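Side-chain contact in response regulator (Caulobacter vibrioides, PDB 3N0R), which is a two-component stress response regulator whose receiver domain, when phosphorylated, probably lets its sigma-like domain bind and sequester an anti-sigma factor: residues 144-147 with 148-152. The protein carries 1 engineered substitution. Residues are numbered along the deposited sequence; the frame is centred on the assembly and turned at random. Where two conformers were deposited one is given.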
loop_
_atom_site.group_PDB
_atom_site.type_symbol
_atom_site.label_atom_id
_atom_site.label_comp_id
_atom_site.label_asym_id
_atom_site.label_seq_id
_atom_site.Cartn_x
_atom_site.Cartn_y
_atom_site.Cartn_z
ATOM N N VAL A 144 2.328 8.125 18.432
ATOM C CA VAL A 144 1.893 7.942 17.060
ATOM C C VAL A 144 2.148 9.216 16.236
ATOM O O VAL A 144 2.573 9.134 15.082
ATOM C CB VAL A 144 0.436 7.447 16.968
ATOM C CG1 VAL A 144 -0.543 8.592 17.146
ATOM C CG2 VAL A 144 0.217 6.742 15.648
ATOM N N GLU A 145 1.925 10.383 16.828
ATOM C CA GLU A 145 2.193 11.634 16.125
ATOM C C GLU A 145 3.679 11.780 15.790
ATOM O O GLU A 145 4.040 12.218 14.695
ATOM C CB GLU A 145 1.704 12.836 16.935
ATOM C CG GLU A 145 0.192 12.864 17.131
ATOM C CD GLU A 145 -0.574 13.172 15.854
ATOM O OE1 GLU A 145 -0.924 14.353 15.638
ATOM O OE2 GLU A 145 -0.837 12.239 15.070
ATOM N N ARG A 146 4.549 11.392 16.719
ATOM C CA ARG A 146 5.993 11.445 16.479
ATOM C C ARG A 146 6.375 10.512 15.330
ATOM O O ARG A 146 7.134 10.883 14.439
ATOM C CB ARG A 146 6.760 11.037 17.741
ATOM C CG ARG A 146 8.268 11.217 17.647
ATOM C CD ARG A 146 9.007 10.570 18.824
ATOM N NE ARG A 146 8.957 9.110 18.762
ATOM C CZ ARG A 146 9.717 8.371 17.958
ATOM N NH1 ARG A 146 10.595 8.953 17.151
ATOM N NH2 ARG A 146 9.604 7.050 17.962
ATOM N N LEU A 147 5.829 9.298 15.363
ATOM C CA LEU A 147 6.103 8.299 14.338
ATOM C C LEU A 147 5.652 8.782 12.965
ATOM O O LEU A 147 6.396 8.679 11.992
ATOM C CB LEU A 147 5.417 6.978 14.696
ATOM C CG LEU A 147 5.989 6.206 15.888
ATOM C CD1 LEU A 147 5.069 5.054 16.261
ATOM C CD2 LEU A 147 7.408 5.706 15.606
ATOM N N ILE A 148 4.438 9.317 12.888
ATOM C CA ILE A 148 3.921 9.820 11.619
ATOM C C ILE A 148 4.809 10.945 11.079
ATOM O O ILE A 148 5.127 10.975 9.893
ATOM C CB ILE A 148 2.466 10.322 11.767
ATOM C CG1 ILE A 148 1.514 9.149 12.042
ATOM C CG2 ILE A 148 2.026 11.080 10.515
ATOM C CD1 ILE A 148 0.121 9.593 12.494
ATOM N N GLY A 149 5.214 11.861 11.950
ATOM C CA GLY A 149 6.069 12.962 11.549
ATOM C C GLY A 149 7.397 12.487 10.987
ATOM O O GLY A 149 7.906 13.040 10.000
ATOM N N ASP A 150 7.976 11.463 11.610
ATOM C CA ASP A 150 9.235 10.904 11.113
ATOM C C ASP A 150 9.068 10.348 9.702
ATOM O O ASP A 150 9.879 10.619 8.809
ATOM C CB ASP A 150 9.760 9.792 12.035
ATOM C CG ASP A 150 10.445 10.324 13.278
ATOM O OD1 ASP A 150 10.605 11.557 13.404
ATOM O OD2 ASP A 150 10.841 9.496 14.126
ATOM N N ALA A 151 8.023 9.552 9.508
ATOM C CA ALA A 151 7.788 8.946 8.208
ATOM C C ALA A 151 7.491 10.005 7.158
ATOM O O ALA A 151 7.954 9.903 6.022
ATOM C CB ALA A 151 6.654 7.943 8.295
ATOM N N GLN A 152 6.718 11.024 7.528
ATOM C CA GLN A 152 6.359 12.064 6.575
ATOM C C GLN A 152 7.607 12.766 6.041
ATOM O O GLN A 152 7.716 13.046 4.844
ATOM C CB GLN A 152 5.409 13.068 7.221
ATOM C CG GLN A 152 4.843 14.094 6.260
ATOM C CD GLN A 152 3.800 14.974 6.918
ATOM O OE1 GLN A 152 3.374 14.714 8.048
ATOM N NE2 GLN A 152 3.381 16.019 6.216
HETATM O O HOH W 1 8.225 13.453 14.454
#
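Val144 to Leu147 and Ile148 to Gln152 are successive turns of the one helix 141-156, joined by four consecutive i to i+4 backbone hydrogen bonds. Ile148 N donates to Val144 O at 2.9 Å, and the bonds from Gly149 N to Glu145 O, Asp150 N to Arg146 O and Ala151 N to Leu147 O continue the series. On the outer face a salt bridge one turn long runs between Arg146 NH1 and Asp150 OD2, 3.1 Å apart. The arginine leaves the helix with CG opposite the backbone N (chi1 -173°), and a bend at chi3 swings the guanidinium round toward the later turn. Its plane stands 73° from that of the carboxylate, so the two charged groups meet through a single N-O pair instead of sharing one plane as a bidentate pair would. The stronger partner of the guanidinium is Glu143, which forms a salt bridge with NH2; with an acid at each of two terminal nitrogens, the guanidinium is probably held in its charged form. Water ties Asp150 further to the backbone: it donates to Arg146 O at 2.8 Å and to Asp150 OD1 at 3.2 Å, giving that carbonyl a second donor besides Asp150 N. Ile148 reaches back over the preceding turn, where CG1 lies 3.2 Å from Val144 O. Ile148 CD1 lies 3.8 Å from Glu145 OE2. Val144 packs on Pro130, Ala133 and Leu137 of helix 130-137, whereas Leu147 and Ile148 rest on Ala119 of helix 115-125 and Ala151 touches Phe120. This two-faced pattern, with an i to i+4 Arg-Asp bridge outside and aliphatic side chains inside, is that of an amphipathic helix in the helical bundle of the sigma-like domain of PhyR.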